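Long-range contacts in hypothetical methylmalonyl-CoA decarboxylase alpha subunit (Sulfolobus tokodaii, PDB 1X0U), which is of unknown function but belongs to the carboxyl transferase family, whose domains are related in fold to ClpP and crotonase, and assembles here as six protein chains: residues A[62-67]-A[77-82]; A[365-370]-A[403-408]. All blocks are in the same frame, centred on the assembly; numbering follows the deposited sequence.

Contact 1 (A[62-67]-A[77-82])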
loop_
_atom_site.group_PDB
_atom_site.type_symbol
_atom_site.label_atom_id
_atom_site.label_comp_id
_atom_site.label_asym_id
_atom_site.label_seq_id
_atom_site.Cartn_x
_atom_site.Cartn_y
_atom_site.Cartn_z
ATOM N N ALA A 62 17.251 33.896 16.346
ATOM C CA ALA A 62 15.929 33.791 16.962
ATOM C C ALA A 62 15.958 34.093 18.456
ATOM O O ALA A 62 16.738 33.506 19.194
ATOM C CB ALA A 62 15.353 32.404 16.723
ATOM N N THR A 63 15.095 35.005 18.895
ATOM C CA THR A 63 15.034 35.396 20.306
ATOM C C THR A 63 13.704 35.065 20.968
ATOM O O THR A 63 12.765 34.597 20.324
ATOM C CB THR A 63 15.263 36.920 20.483
ATOM O OG1 THR A 63 14.484 37.631 19.512
ATOM C CG2 THR A 63 16.727 37.277 20.310
ATOM N N THR A 64 13.632 35.313 22.272
ATOM C CA THR A 64 12.404 35.068 23.016
ATOM C C THR A 64 11.420 36.185 22.699
ATOM O O THR A 64 11.823 37.289 22.344
ATOM C CB THR A 64 12.642 35.056 24.528
ATOM O OG1 THR A 64 11.383 34.920 25.197
ATOM C CG2 THR A 64 13.319 36.351 24.979
ATOM N N ARG A 65 10.132 35.884 22.827
ATOM C CA ARG A 65 9.077 36.854 22.563
ATOM C C ARG A 65 8.335 37.181 23.848
ATOM O O ARG A 65 7.409 37.997 23.848
ATOM C CB ARG A 65 8.086 36.294 21.547
ATOM C CG ARG A 65 8.714 35.905 20.228
ATOM C CD ARG A 65 7.679 35.308 19.323
ATOM N NE ARG A 65 8.235 34.824 18.067
ATOM C CZ ARG A 65 7.493 34.357 17.069
ATOM N NH1 ARG A 65 6.174 34.320 17.192
ATOM N NH2 ARG A 65 8.062 33.927 15.952
ATOM N N ALA A 66 8.724 36.527 24.938
ATOM C CA ALA A 66 8.088 36.763 26.228
ATOM C C ALA A 66 8.395 38.192 26.653
ATOM O O ALA A 66 9.407 38.758 26.245
ATOM C CB ALA A 66 8.617 35.782 27.266
ATOM N N THR A 67 7.528 38.771 27.475
ATOM C CA THR A 67 7.733 40.142 27.927
ATOM C C THR A 67 7.759 40.237 29.449
ATOM O O THR A 67 8.282 41.201 30.012
ATOM C CB THR A 67 6.613 41.067 27.416
ATOM O OG1 THR A 67 5.715 41.359 28.495
ATOM C CG2 THR A 67 5.829 40.391 26.291
ATOM N N TYR A 77 20.480 36.358 21.537
ATOM C CA TYR A 77 20.310 35.723 20.228
ATOM C C TYR A 77 20.400 34.203 20.369
ATOM O O TYR A 77 21.329 33.692 20.995
ATOM C CB TYR A 77 21.394 36.185 19.257
ATOM C CG TYR A 77 21.233 37.600 18.755
ATOM C CD1 TYR A 77 20.058 38.008 18.125
ATOM C CD2 TYR A 77 22.280 38.517 18.858
ATOM C CE1 TYR A 77 19.928 39.295 17.603
ATOM C CE2 TYR A 77 22.166 39.797 18.346
ATOM C CZ TYR A 77 20.992 40.184 17.719
ATOM O OH TYR A 77 20.893 41.459 17.214
ATOM N N GLY A 78 19.442 33.487 19.786
ATOM C CA GLY A 78 19.453 32.037 19.865
ATOM C C GLY A 78 18.617 31.480 21.003
ATOM O O GLY A 78 18.335 30.283 21.043
ATOM N N ASP A 79 18.234 32.355 21.929
ATOM C CA ASP A 79 17.399 32.003 23.076
ATOM C C ASP A 79 17.897 30.846 23.948
ATOM O O ASP A 79 17.100 30.189 24.617
ATOM C CB ASP A 79 15.972 31.696 22.606
ATOM C CG ASP A 79 14.947 31.783 23.732
ATOM O OD1 ASP A 79 13.936 31.068 23.667
ATOM O OD2 ASP A 79 15.133 32.572 24.679
ATOM N N GLY A 80 19.202 30.586 23.935
ATOM C CA GLY A 80 19.747 29.525 24.771
ATOM C C GLY A 80 20.079 28.160 24.180
ATOM O O GLY A 80 20.463 27.253 24.920
ATOM N N VAL A 81 19.949 27.991 22.870
ATOM C CA VAL A 81 20.254 26.698 22.272
ATOM C C VAL A 81 20.796 26.848 20.848
ATOM O O VAL A 81 20.332 27.688 20.081
ATOM C CB VAL A 81 18.980 25.791 22.272
ATOM C CG1 VAL A 81 17.904 26.398 21.379
ATOM C CG2 VAL A 81 19.323 24.371 21.816
ATOM N N VAL A 82 21.807 26.058 20.508
ATOM C CA VAL A 82 22.371 26.099 19.167
ATOM C C VAL A 82 21.800 24.883 18.454
ATOM O O VAL A 82 21.867 23.756 18.969
ATOM C CB VAL A 82 23.920 26.000 19.176
ATOM C CG1 VAL A 82 24.460 26.180 17.763
ATOM C CG2 VAL A 82 24.513 27.041 20.109
HETATM O O HOH W 1 16.145 35.299 23.856
HETATM O O HOH W 2 11.396 31.959 24.388
#

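Contact 2 (A[365-370]-A[403-408])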
loop_
_atom_site.group_PDB
_atom_site.type_symbol
_atom_site.label_atom_id
_atom_site.label_comp_id
_atom_site.label_asym_id
_atom_site.label_seq_id
_atom_site.Cartn_x
_atom_site.Cartn_y
_atom_site.Cartn_z
ATOM N N SER A 365 22.368 -14.068 20.875
ATOM C CA SER A 365 22.187 -14.441 22.272
ATOM C C SER A 365 23.235 -15.494 22.664
ATOM O O SER A 365 23.480 -16.452 21.929
ATOM C CB SER A 365 20.793 -15.026 22.517
ATOM O OG SER A 365 19.777 -14.079 22.263
ATOM N N LEU A 366 23.853 -15.293 23.822
ATOM C CA LEU A 366 24.841 -16.217 24.366
ATOM C C LEU A 366 24.205 -16.548 25.700
ATOM O O LEU A 366 24.064 -15.683 26.564
ATOM C CB LEU A 366 26.196 -15.517 24.535
ATOM C CG LEU A 366 26.743 -14.989 23.202
ATOM C CD1 LEU A 366 27.895 -14.027 23.426
ATOM C CD2 LEU A 366 27.166 -16.150 22.346
ATOM N N VAL A 367 23.818 -17.808 25.865
ATOM C CA VAL A 367 23.097 -18.225 27.056
ATOM C C VAL A 367 23.789 -19.026 28.143
ATOM O O VAL A 367 24.562 -19.949 27.872
ATOM C CB VAL A 367 21.827 -19.016 26.640
ATOM C CG1 VAL A 367 20.964 -19.323 27.868
ATOM C CG2 VAL A 367 21.046 -18.221 25.596
ATOM N N ASP A 368 23.457 -18.667 29.382
ATOM C CA ASP A 368 23.942 -19.338 30.583
ATOM C C ASP A 368 23.201 -18.718 31.749
ATOM O O ASP A 368 23.745 -17.930 32.509
ATOM C CB ASP A 368 25.457 -19.175 30.767
ATOM C CG ASP A 368 25.995 -20.042 31.895
ATOM O OD1 ASP A 368 25.235 -20.905 32.396
ATOM O OD2 ASP A 368 27.175 -19.864 32.278
ATOM N N THR A 369 21.933 -19.072 31.867
ATOM C CA THR A 369 21.088 -18.544 32.920
ATOM C C THR A 369 20.263 -19.672 33.534
ATOM O O THR A 369 19.661 -20.475 32.818
ATOM C CB THR A 369 20.160 -17.430 32.363
ATOM O OG1 THR A 369 19.258 -16.997 33.387
ATOM C CG2 THR A 369 19.370 -17.935 31.151
ATOM N N PRO A 370 20.242 -19.752 34.872
ATOM C CA PRO A 370 19.512 -20.763 35.635
ATOM C C PRO A 370 18.063 -20.387 35.930
ATOM O O PRO A 370 17.303 -21.199 36.456
ATOM C CB PRO A 370 20.330 -20.856 36.912
ATOM C CG PRO A 370 20.650 -19.417 37.155
ATOM C CD PRO A 370 21.064 -18.924 35.776
ATOM N N THR A 403 20.812 -17.828 18.467
ATOM C CA THR A 403 21.119 -18.116 19.852
ATOM C C THR A 403 22.221 -19.167 19.954
ATOM O O THR A 403 22.211 -20.177 19.240
ATOM C CB THR A 403 19.872 -18.616 20.617
ATOM O OG1 THR A 403 18.909 -17.558 20.693
ATOM C CG2 THR A 403 20.228 -19.040 22.027
ATOM N N VAL A 404 23.188 -18.896 20.827
ATOM C CA VAL A 404 24.277 -19.818 21.076
ATOM C C VAL A 404 24.269 -20.073 22.575
ATOM O O VAL A 404 24.628 -19.201 23.374
ATOM C CB VAL A 404 25.651 -19.250 20.681
ATOM C CG1 VAL A 404 26.744 -20.245 21.067
ATOM C CG2 VAL A 404 25.711 -18.983 19.194
ATOM N N ILE A 405 23.848 -21.273 22.949
ATOM C CA ILE A 405 23.788 -21.661 24.347
ATOM C C ILE A 405 25.163 -22.155 24.787
ATOM O O ILE A 405 25.646 -23.190 24.325
ATOM C CB ILE A 405 22.714 -22.752 24.538
ATOM C CG1 ILE A 405 21.349 -22.182 24.113
ATOM C CG2 ILE A 405 22.708 -23.242 25.977
ATOM C CD1 ILE A 405 20.176 -23.140 24.223
ATOM N N VAL A 406 25.793 -21.385 25.666
ATOM C CA VAL A 406 27.117 -21.696 26.181
ATOM C C VAL A 406 27.049 -22.745 27.290
ATOM O O VAL A 406 27.769 -23.744 27.258
ATOM C CB VAL A 406 27.790 -20.403 26.693
ATOM C CG1 VAL A 406 29.025 -20.711 27.519
ATOM C CG2 VAL A 406 28.169 -19.543 25.503
ATOM N N ARG A 407 26.169 -22.531 28.258
ATOM C CA ARG A 407 26.035 -23.473 29.356
ATOM C C ARG A 407 24.579 -23.652 29.771
ATOM O O ARG A 407 23.769 -24.155 28.996
ATOM C CB ARG A 407 26.881 -23.024 30.557
ATOM C CG ARG A 407 27.119 -24.130 31.596
ATOM C CD ARG A 407 28.156 -23.714 32.649
ATOM N NE ARG A 407 27.749 -22.539 33.412
ATOM C CZ ARG A 407 28.390 -22.094 34.488
ATOM N NH1 ARG A 407 27.956 -21.014 35.130
ATOM N NH2 ARG A 407 29.469 -22.729 34.921
ATOM N N LYS A 408 24.241 -23.233 30.983
ATOM C CA LYS A 408 22.878 -23.390 31.470
ATOM C C LYS A 408 21.851 -22.603 30.671
ATOM O O LYS A 408 22.148 -21.547 30.120
ATOM C CB LYS A 408 22.797 -22.974 32.938
ATOM C CG LYS A 408 23.659 -23.823 33.876
ATOM C CD LYS A 408 23.310 -23.566 35.330
ATOM C CE LYS A 408 23.432 -22.088 35.696
ATOM N NZ LYS A 408 24.769 -21.570 35.294
HETATM O O HOH W 3 25.485 -18.427 34.792
#

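Contact 1 (A[62-67]-A[77-82])
Ala-62 and Gly-78 meet through their backbones where an irregular loop passes a type I' beta turn, Gly-78 to Val-81, that leads into strand 81-88 of the N-terminal crotonase-like sheet. Gly-78 N lies 2.8 Å from Ala-62 O, but the angle at the hydrogen is just 129°, so the bond is weak. Asp-79 and Gly-80, the two central residues of the turn, have the positive phi values that type I' requires. Lys-114 NZ of helix 109-125 bonds Gly-78 O and Val-81 O, gripping both ends of the turn.

Asp-79 directs its side chain at the loop. Asp-79 CB packs 3.9 Å from Ala-62 O. With chi1 at -161°, Asp-79 CG lies roughly trans to the residue's own N and is carried along the passing chain to 4.0 Å from Thr-64 N. At the tip, Asp-79 OD2 sits 3.5 Å from Thr-64 CB, a van der Waals contact, and its salt bridge goes elsewhere, to Arg-139. A water spans the remaining gap: it accepts from Thr-64 N and donates to Asp-79 OD2, 3.0 Å from each. A second water donates to OD1 and also bonds Thr-64 OG1. The polar link from the buried carboxylate to Thr-64 therefore runs through water.

Thr-63 and Tyr-77 lie side by side and point the same way, with Thr-63 CG2 3.9 Å from Tyr-77 CA and set obliquely to the ring. The hydroxyl of Thr-63 bonds Glu-481 O of the second subunit, which places this corner at a subunit interface. From Thr-64 onward the loop bends in an ST turn, in which Ala-66 N donates to Thr-64 OG1 over 3.1 Å at 160°.

Contact 2 (A[365-370]-A[403-408])
This is a parallel pairing of strands 363-369 and 401-406, central neighbours in the C-terminal crotonase-like sheet, joined through helices 376-380 and 383-396 in a beta-alpha-beta crossover. The axes of 365-369 and 403-406 approach to 4.4 Å at 33°, and Ser-365, Leu-366 and Val-367 pair with Thr-403, Val-404 and Ile-405. Val-404 N donates to Ser-365 O over 2.7 Å, while Val-404 O accepts from Val-367 N. Val-367 O then takes two donors in its carbonyl plane, Val-406 N and Arg-407 N, where the second strand turns its corner.

Past this corner Asp-368 holds the chain by a salt-bridge network. Asp-368 OD1 accepts from Lys-408 N (2.9 Å), above the carboxylate plane. Lys-408 NZ meets Asp-368 OD1 (3.0 Å) on the syn side but tilted out of that plane; bends at chi3 and chi4 fold the lysine back to reach it. Arg-407 NE donates to Asp-368 OD1 (3.2 Å), almost straight at 178° and in the guanidinium plane, and forms a salt bridge with OD2. Tyr-289 OH bonds OD2, Lys-287 O takes Arg-407 NH2 and Ala-285 O takes Lys-408 NZ.

Leu-366 CD2 packs against Val-404 CB on one face, Val-367 CG2 against Thr-403 CG2 on the other. Strands 325-332 and 426-429 flank the pair, and helix 291-298 covers Leu-366 and Val-406.

How the contacts relate
Contact 2 lies within one mixed sheet of the chain; contact 1 is loop and turn at the mouth of a strand of the other. They sit on opposite sides of the chain's centre, with centres about 54 Å apart and nearest atoms about 38 Å apart, and have no helix or strand in common. Both are largely buried, but contact 1 gains its cover partly from other subunits and buries 231 Å² between its segments, against 552 Å² in contact 2. Each uses an aspartate: in contact 1 waters bridge it to the other segment while its salt bridge goes to Arg-139, outside both segments; in contact 2 ionic and backbone donors reach it directly.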